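Local coordinates for protein putative thioesterase (Novosphingobium aromaticivorans, PDB 3CJY) that probably hydrolyses acyl-CoA thioesters with two hotdog-type domains, and binds calcium, at residues 226-229 with 234-237; 124-129 with 241-246; 162-167 with 192-197. One frame throughout, in Å; residues are numbered along the deposited sequence. Where two conformers were deposited one is given.

Contact 1 of 3, residues 226-229 with 234-237; sequences IPSS and AQGQ
Ser229 and Ala234 face each other as an antiparallel non-hydrogen-bonded pair, their CA atoms 4.0 Å apart, near the turn of the beta hairpin formed by strands 220-230 and 233-241. The two short segments run at 165° to each other. Their bonding is sparse: the bond from Gln235 N to Ser228 O is weak at 3.3 Å, and Pro227 has no amide hydrogen to offer, the pairing being interrupted there before it resumes between Gln237 and Ile225. Gln235 O, which has no hydrogen-bond partner, is met instead by carbon: Pro227 CD lies 3.3 Å from Gln235 O, and the CA and CG2 of Ile226 also border this oxygen.

On the face carrying Ser229 and Ala234, the two CB atoms touch. With CG1 anti to the carbonyl carbon (chi1 -56°), Ile226 brings CD1 to 3.8 Å from Gly236 CA, close over a backbone without a side chain. On the other face Gln235 stands up beyond CG, crossing the Pro227 ring at about a right angle. Gln237 folds back at chi2 (81°), which brings NE2 to the carbonyl end of the Gln235 amide: Gln237 NE2 donates to Gln235 OE1 over 2.9 Å, in the carbonyl plane and on a lone pair, while Gln237 OE1 rests 3.4 Å from Pro227 CG. Gln235 OE1 also bonds Thr250 of the second subunit, and Gln235 NE2 and Ser228 OG both bond Thr212 of that subunit, so this polar face belongs to the dimer interface.

Ser228 and Ser229 continue the sheet antiparallel into a strand of the second subunit. Within the chain, strands 163-170 and 247-256 flank the hairpin, and helix 188-196 lies against Ile226 and Ala234, as expected of a hotdog fold with its helix wrapped by the sheet.

Contact 2 of 3, residues 124-129 with 241-246; sequences VPQPDN and WDQSGR
Gln126 and Gln243 are joined by two hydrogen bonds, one between their side-chain amides and one from side chain to backbone. Gln243 NE2 gives a short, nearly straight bond to Gln126 OE1 (2.7 Å, 165° at the hydrogen); the acceptor lies in the amide plane of Gln243, but the donor stands above the carbonyl plane of Gln126. In return Gln126 NE2 reaches Gln243 O at 3.1 Å, in the plane of that carbonyl. With both ends of its amide engaged, Gln126 is held against rotation; the two amide planes are 31° apart. Gln243 gets there fully extended, CG anti to the backbone N (chi1 -171°), whereas Gln126 bends at chi2 to turn its amide across it.

The tighter side lies at Pro127, whose CD packs 3.6 Å from Gln243 NE2. Trp219 touches both residues, and Trp167 backs the proline.

Gln243 occupies the second position of a type I turn, Asp242 to Gly245, that links strands 233-241 and 247-256 in the C-terminal hotdog domain. Asp242 OD1 shapes this turn by accepting from Ser244 N at 2.9 Å, an Asx turn, and from Arg246 N on the opposite face of the carboxylate.

On the other side the contact is more open: the paired amides belong to residues that remain partly exposed, whereas Pro127 is buried, and a glycerol molecule is hydrogen-bonded to Asp242 O at the turn.

Contact 3 of 3, residues 162-167 with 192-197; sequences GRTRLW and LGRATG
Arg194 reaches from helix 188-196 across Thr164, meeting that side chain at about a right angle. Its CB begins 3.7 Å from Thr164 OG1, and CG passes the same oxygen slightly farther off. CD comes nearest, 3.6 Å from Thr164 OG1, and also brushes Thr164 CG2. From CG to NE the chain stays extended, which carries the guanidinium past the threonine to Leu166. There NH1 lies 4.0 Å from Thr164 CG2, and both NH1 and NH2 approach Leu166 CD2, the methyl groups lying oblique to the guanidinium plane. At the in-plane edge, NH1 donates to a water (3.1 Å) that also hydrogen-bonds Thr164 OG1, bridging arginine and threonine where they do not bond directly. NH2 forms a salt bridge with Glu153, which probably fixes the tip.

Just before the strand, Gly162 CA meets Ala195 CB at 4.4 Å, bringing the backbones nearest one another at this end.

The contact thus sets the C-terminal end of helix 188-196 against strand 163-170, at the face bearing Thr164 and Leu166; strands 149-153 and 220-230 are that strand's antiparallel neighbours.

From the N terminus, the chain first passes through 124-129, the opening half of contact 2, which is closed only at 241-246, more than a hundred residues later. Both other contacts fall within this long loop, one after the other: contact 3 brings helix 188-196 back to strand 163-170, and contact 1 then closes the tight turn between strands 220-230 and 233-241. Contacts 1 and 3 meet directly, through a probable hydrogen bond from Ile226 N to Gly162 O and through packing of Ile226 on Leu192 and Ala195. Contact 2 joins contact 3 farther along strand 163-170, at Trp167, whose NE1 probably bonds Pro125 O. Together they tie sheet, helix and connecting loops of the C-terminal domain.

Contact 1 of 3, residues 226-229 with 234-237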
loop_
_atom_site.group_PDB
_atom_site.type_symbol
_atom_site.label_atom_id
_atom_site.label_comp_id
_atom_site.label_asym_id
_atom_site.label_seq_id
_atom_site.Cartn_x
_atom_site.Cartn_y
_atom_site.Cartn_z
ATOM N N ILE A 226 6.032 -7.749 10.245
ATOM C CA ILE A 226 7.167 -6.928 9.759
ATOM C C ILE A 226 8.066 -7.947 9.055
ATOM O O ILE A 226 8.760 -8.735 9.684
ATOM C CB ILE A 226 7.985 -6.269 10.917
ATOM C CG1 ILE A 226 7.095 -5.418 11.811
ATOM C CG2 ILE A 226 9.083 -5.453 10.312
ATOM C CD1 ILE A 226 6.418 -4.236 11.101
ATOM N N PRO A 227 8.018 -7.993 7.710
ATOM C CA PRO A 227 8.728 -9.081 7.064
ATOM C C PRO A 227 10.220 -8.854 6.807
ATOM O O PRO A 227 10.990 -9.809 6.693
ATOM C CB PRO A 227 7.978 -9.209 5.714
ATOM C CG PRO A 227 7.583 -7.836 5.411
ATOM C CD PRO A 227 7.157 -7.263 6.766
ATOM N N SER A 228 10.608 -7.610 6.720
ATOM C CA SER A 228 11.953 -7.255 6.358
ATOM C C SER A 228 12.301 -5.766 6.616
ATOM O O SER A 228 11.448 -4.889 6.798
ATOM C CB SER A 228 12.150 -7.557 4.877
ATOM O OG SER A 228 11.273 -6.698 4.156
ATOM N N SER A 229 13.606 -5.545 6.662
ATOM C CA SER A 229 14.193 -4.216 6.849
ATOM C C SER A 229 15.586 -4.199 6.240
ATOM O O SER A 229 16.251 -5.230 6.117
ATOM C CB SER A 229 14.228 -3.833 8.330
ATOM O OG SER A 229 15.190 -4.598 9.044
ATOM N N ALA A 234 12.202 -0.072 7.320
ATOM C CA ALA A 234 11.437 -1.317 7.426
ATOM C C ALA A 234 10.071 -1.156 6.819
ATOM O O ALA A 234 9.645 -0.096 6.515
ATOM C CB ALA A 234 11.297 -1.763 8.869
ATOM N N GLN A 235 9.409 -2.271 6.640
ATOM C CA GLN A 235 8.036 -2.269 6.133
ATOM C C GLN A 235 7.210 -3.246 6.942
ATOM O O GLN A 235 7.720 -4.142 7.580
ATOM C CB GLN A 235 7.981 -2.637 4.678
ATOM C CG GLN A 235 8.581 -4.008 4.348
ATOM C CD GLN A 235 8.282 -4.392 2.921
ATOM O OE1 GLN A 235 7.123 -4.580 2.589
ATOM N NE2 GLN A 235 9.308 -4.443 2.059
ATOM N N GLY A 236 5.914 -2.993 6.912
ATOM C CA GLY A 236 4.928 -3.817 7.592
ATOM C C GLY A 236 3.618 -3.857 6.841
ATOM O O GLY A 236 3.255 -2.955 6.098
ATOM N N GLN A 237 2.911 -4.952 7.103
ATOM C CA GLN A 237 1.587 -5.212 6.588
ATOM C C GLN A 237 0.685 -5.657 7.736
ATOM O O GLN A 237 1.114 -6.335 8.695
ATOM C CB GLN A 237 1.640 -6.306 5.542
ATOM C CG GLN A 237 2.350 -5.868 4.241
ATOM C CD GLN A 237 3.837 -5.929 4.324
ATOM O OE1 GLN A 237 4.364 -6.899 4.822
ATOM N NE2 GLN A 237 4.526 -4.904 3.808
#

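Contact 2 of 3, residues 124-129 with 241-246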
loop_
_atom_site.group_PDB
_atom_site.type_symbol
_atom_site.label_atom_id
_atom_site.label_comp_id
_atom_site.label_asym_id
_atom_site.label_seq_id
_atom_site.Cartn_x
_atom_site.Cartn_y
_atom_site.Cartn_z
ATOM N N VAL A 124 -6.462 -17.639 16.476
ATOM C CA VAL A 124 -6.080 -17.067 17.778
ATOM C C VAL A 124 -7.214 -17.278 18.792
ATOM O O VAL A 124 -8.342 -17.483 18.405
ATOM C CB VAL A 124 -5.752 -15.568 17.655
ATOM C CG1 VAL A 124 -4.683 -15.311 16.594
ATOM C CG2 VAL A 124 -6.986 -14.731 17.325
ATOM N N PRO A 125 -6.930 -17.216 20.101
ATOM C CA PRO A 125 -8.009 -17.301 21.073
ATOM C C PRO A 125 -8.930 -16.115 20.957
ATOM O O PRO A 125 -8.516 -15.084 20.495
ATOM C CB PRO A 125 -7.281 -17.258 22.450
ATOM C CG PRO A 125 -5.817 -17.433 22.137
ATOM C CD PRO A 125 -5.638 -16.899 20.719
ATOM N N GLN A 126 -10.178 -16.293 21.340
ATOM C CA GLN A 126 -11.144 -15.182 21.394
ATOM C C GLN A 126 -10.701 -14.124 22.424
ATOM O O GLN A 126 -9.900 -14.424 23.304
ATOM C CB GLN A 126 -12.549 -15.717 21.667
ATOM C CG GLN A 126 -13.141 -16.404 20.432
ATOM C CD GLN A 126 -13.689 -15.398 19.431
ATOM O OE1 GLN A 126 -14.725 -14.773 19.705
ATOM N NE2 GLN A 126 -12.994 -15.204 18.283
ATOM N N PRO A 127 -11.229 -12.902 22.328
ATOM C CA PRO A 127 -10.757 -11.819 23.186
ATOM C C PRO A 127 -10.764 -12.091 24.669
ATOM O O PRO A 127 -9.800 -11.724 25.365
ATOM C CB PRO A 127 -11.693 -10.675 22.849
ATOM C CG PRO A 127 -12.080 -10.925 21.432
ATOM C CD PRO A 127 -12.128 -12.394 21.266
ATOM N N ASP A 128 -11.815 -12.740 25.163
ATOM C CA ASP A 128 -11.930 -12.952 26.604
ATOM C C ASP A 128 -10.988 -14.049 27.086
ATOM O O ASP A 128 -10.854 -14.295 28.288
ATOM C CB ASP A 128 -13.383 -13.196 27.017
ATOM C CG ASP A 128 -14.252 -11.901 26.933
ATOM O OD1 ASP A 128 -13.726 -10.742 26.904
ATOM O OD2 ASP A 128 -15.497 -12.065 26.933
ATOM N N ASN A 129 -10.286 -14.661 26.160
ATOM C CA ASN A 129 -9.307 -15.696 26.474
ATOM C C ASN A 129 -7.868 -15.174 26.266
ATOM O O ASN A 129 -6.898 -15.914 26.256
ATOM C CB ASN A 129 -9.584 -16.931 25.666
ATOM C CG ASN A 129 -10.912 -17.591 26.055
ATOM O OD1 ASN A 129 -11.254 -17.678 27.248
ATOM N ND2 ASN A 129 -11.679 -18.030 25.046
ATOM N N TRP A 241 -9.379 -7.881 11.068
ATOM C CA TRP A 241 -10.518 -8.757 11.085
ATOM C C TRP A 241 -11.508 -8.385 12.170
ATOM O O TRP A 241 -11.140 -7.801 13.216
ATOM C CB TRP A 241 -10.085 -10.209 11.367
ATOM C CG TRP A 241 -8.864 -10.705 10.680
ATOM C CD1 TRP A 241 -7.562 -10.532 11.092
ATOM C CD2 TRP A 241 -8.809 -11.570 9.523
ATOM N NE1 TRP A 241 -6.711 -11.184 10.236
ATOM C CE2 TRP A 241 -7.452 -11.825 9.264
ATOM C CE3 TRP A 241 -9.781 -12.096 8.639
ATOM C CZ2 TRP A 241 -7.032 -12.613 8.191
ATOM C CZ3 TRP A 241 -9.339 -12.898 7.571
ATOM C CH2 TRP A 241 -7.988 -13.119 7.351
ATOM N N ASP A 242 -12.777 -8.786 11.994
ATOM C CA ASP A 242 -13.720 -8.684 13.114
ATOM C C ASP A 242 -13.523 -9.852 14.066
ATOM O O ASP A 242 -12.581 -10.640 13.930
ATOM C CB ASP A 242 -15.187 -8.517 12.710
ATOM C CG ASP A 242 -15.797 -9.731 12.068
ATOM O OD1 ASP A 242 -15.132 -10.780 11.979
ATOM O OD2 ASP A 242 -16.983 -9.595 11.670
ATOM N N GLN A 243 -14.423 -10.019 15.019
ATOM C CA GLN A 243 -14.225 -11.087 16.009
ATOM C C GLN A 243 -14.615 -12.485 15.495
ATOM O O GLN A 243 -14.323 -13.510 16.096
ATOM C CB GLN A 243 -15.001 -10.752 17.308
ATOM C CG GLN A 243 -14.702 -11.688 18.471
ATOM C CD GLN A 243 -15.483 -11.358 19.739
ATOM O OE1 GLN A 243 -15.946 -10.244 19.918
ATOM N NE2 GLN A 243 -15.641 -12.350 20.621
ATOM N N SER A 244 -15.236 -12.501 14.330
ATOM C CA SER A 244 -15.777 -13.706 13.736
ATOM C C SER A 244 -15.077 -14.202 12.498
ATOM O O SER A 244 -15.628 -15.043 11.790
ATOM C CB SER A 244 -17.255 -13.472 13.385
ATOM O OG SER A 244 -17.952 -13.074 14.544
ATOM N N GLY A 245 -13.915 -13.647 12.205
ATOM C CA GLY A 245 -13.130 -14.098 11.088
ATOM C C GLY A 245 -13.386 -13.418 9.766
ATOM O O GLY A 245 -12.842 -13.860 8.739
ATOM N N ARG A 246 -14.140 -12.314 9.777
ATOM C CA ARG A 246 -14.390 -11.573 8.519
ATOM C C ARG A 246 -13.325 -10.539 8.363
ATOM O O ARG A 246 -12.987 -9.822 9.319
ATOM C CB ARG A 246 -15.766 -10.947 8.509
ATOM C CG ARG A 246 -16.041 -10.136 7.213
ATOM C CD ARG A 246 -17.521 -9.723 7.026
ATOM N NE ARG A 246 -18.049 -8.911 8.103
ATOM C CZ ARG A 246 -18.130 -7.582 8.104
ATOM N NH1 ARG A 246 -17.688 -6.889 7.082
ATOM N NH2 ARG A 246 -18.625 -6.949 9.169
#

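Contact 3 of 3, residues 162-167 with 192-197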
loop_
_atom_site.group_PDB
_atom_site.type_symbol
_atom_site.label_atom_id
_atom_site.label_comp_id
_atom_site.label_asym_id
_atom_site.label_seq_id
_atom_site.Cartn_x
_atom_site.Cartn_y
_atom_site.Cartn_z
ATOM N N GLY A 162 8.415 -12.139 13.403
ATOM C CA GLY A 162 8.025 -10.891 12.761
ATOM C C GLY A 162 6.571 -10.495 12.924
ATOM O O GLY A 162 6.179 -9.421 12.549
ATOM N N ARG A 163 5.779 -11.402 13.461
ATOM C CA ARG A 163 4.358 -11.164 13.667
ATOM C C ARG A 163 3.976 -10.653 15.047
ATOM O O ARG A 163 4.585 -10.998 16.068
ATOM C CB ARG A 163 3.529 -12.404 13.321
ATOM C CG ARG A 163 3.705 -12.954 11.902
ATOM C CD ARG A 163 2.787 -14.084 11.627
ATOM N NE ARG A 163 2.930 -14.589 10.260
ATOM C CZ ARG A 163 2.243 -14.152 9.202
ATOM N NH1 ARG A 163 1.375 -13.180 9.297
ATOM N NH2 ARG A 163 2.456 -14.689 7.998
ATOM N N THR A 164 2.923 -9.853 15.028
ATOM C CA THR A 164 2.260 -9.321 16.238
ATOM C C THR A 164 0.759 -9.361 15.973
ATOM O O THR A 164 0.274 -8.837 14.954
ATOM C CB THR A 164 2.738 -7.923 16.602
ATOM O OG1 THR A 164 4.126 -7.972 16.985
ATOM C CG2 THR A 164 1.889 -7.319 17.735
ATOM N N ARG A 165 0.045 -10.050 16.860
ATOM C CA ARG A 165 -1.422 -10.167 16.783
ATOM C C ARG A 165 -2.060 -9.663 18.064
ATOM O O ARG A 165 -1.796 -10.157 19.149
ATOM C CB ARG A 165 -1.839 -11.589 16.487
ATOM C CG ARG A 165 -1.345 -12.094 15.176
ATOM C CD ARG A 165 -1.499 -13.574 14.963
ATOM N NE ARG A 165 -1.351 -13.867 13.550
ATOM C CZ ARG A 165 -0.861 -14.985 13.061
ATOM N NH1 ARG A 165 -0.415 -15.913 13.886
ATOM N NH2 ARG A 165 -0.796 -15.150 11.751
ATOM N N LEU A 166 -2.808 -8.574 17.919
ATOM C CA LEU A 166 -3.482 -7.913 19.033
ATOM C C LEU A 166 -4.998 -7.840 18.812
ATOM O O LEU A 166 -5.454 -7.606 17.689
ATOM C CB LEU A 166 -2.948 -6.464 19.134
ATOM C CG LEU A 166 -1.454 -6.299 19.295
ATOM C CD1 LEU A 166 -1.165 -4.768 19.277
ATOM C CD2 LEU A 166 -1.004 -6.866 20.580
ATOM N N TRP A 167 -5.757 -8.016 19.886
ATOM C CA TRP A 167 -7.166 -7.688 19.891
ATOM C C TRP A 167 -7.253 -6.219 20.335
ATOM O O TRP A 167 -6.712 -5.815 21.380
ATOM C CB TRP A 167 -7.990 -8.566 20.840
ATOM C CG TRP A 167 -8.267 -9.939 20.371
ATOM C CD1 TRP A 167 -7.743 -11.088 20.872
ATOM C CD2 TRP A 167 -9.141 -10.323 19.314
ATOM N NE1 TRP A 167 -8.259 -12.166 20.218
ATOM C CE2 TRP A 167 -9.091 -11.735 19.225
ATOM C CE3 TRP A 167 -9.943 -9.638 18.428
ATOM C CZ2 TRP A 167 -9.872 -12.455 18.300
ATOM C CZ3 TRP A 167 -10.701 -10.352 17.506
ATOM C CH2 TRP A 167 -10.664 -11.731 17.455
ATOM N N LEU A 192 6.701 -3.230 14.846
ATOM C CA LEU A 192 8.134 -3.034 14.507
ATOM C C LEU A 192 8.974 -3.117 15.777
ATOM O O LEU A 192 10.018 -3.769 15.816
ATOM C CB LEU A 192 8.337 -1.726 13.773
ATOM C CG LEU A 192 9.783 -1.400 13.450
ATOM C CD1 LEU A 192 10.445 -2.529 12.616
ATOM C CD2 LEU A 192 9.891 0.002 12.801
ATOM N N GLY A 193 8.499 -2.466 16.838
ATOM C CA GLY A 193 9.214 -2.449 18.118
ATOM C C GLY A 193 9.361 -3.855 18.644
ATOM O O GLY A 193 10.376 -4.228 19.188
ATOM N N ARG A 194 8.346 -4.670 18.424
ATOM C CA ARG A 194 8.437 -6.061 18.864
ATOM C C ARG A 194 9.414 -6.910 18.029
ATOM O O ARG A 194 10.102 -7.775 18.543
ATOM C CB ARG A 194 7.089 -6.756 18.854
ATOM C CG ARG A 194 6.137 -6.108 19.843
ATOM C CD ARG A 194 5.078 -7.066 20.286
ATOM N NE ARG A 194 4.256 -6.449 21.330
ATOM C CZ ARG A 194 3.192 -7.024 21.874
ATOM N NH1 ARG A 194 2.831 -8.241 21.490
ATOM N NH2 ARG A 194 2.513 -6.382 22.812
ATOM N N ALA A 195 9.417 -6.666 16.726
ATOM C CA ALA A 195 10.207 -7.448 15.790
ATOM C C ALA A 195 11.669 -7.109 15.989
ATOM O O ALA A 195 12.521 -7.983 15.897
ATOM C CB ALA A 195 9.793 -7.163 14.358
ATOM N N THR A 196 11.954 -5.850 16.294
ATOM C CA THR A 196 13.360 -5.444 16.454
ATOM C C THR A 196 13.859 -5.584 17.883
ATOM O O THR A 196 15.045 -5.863 18.118
ATOM C CB THR A 196 13.609 -4.006 16.013
ATOM O OG1 THR A 196 12.818 -3.137 16.805
ATOM C CG2 THR A 196 13.270 -3.822 14.595
ATOM N N GLY A 197 12.959 -5.390 18.833
ATOM C CA GLY A 197 13.320 -5.446 20.267
ATOM C C GLY A 197 13.450 -4.032 20.798
ATOM O O GLY A 197 13.842 -3.811 21.946
HETATM O O HOH W 1 4.151 -9.998 19.360
#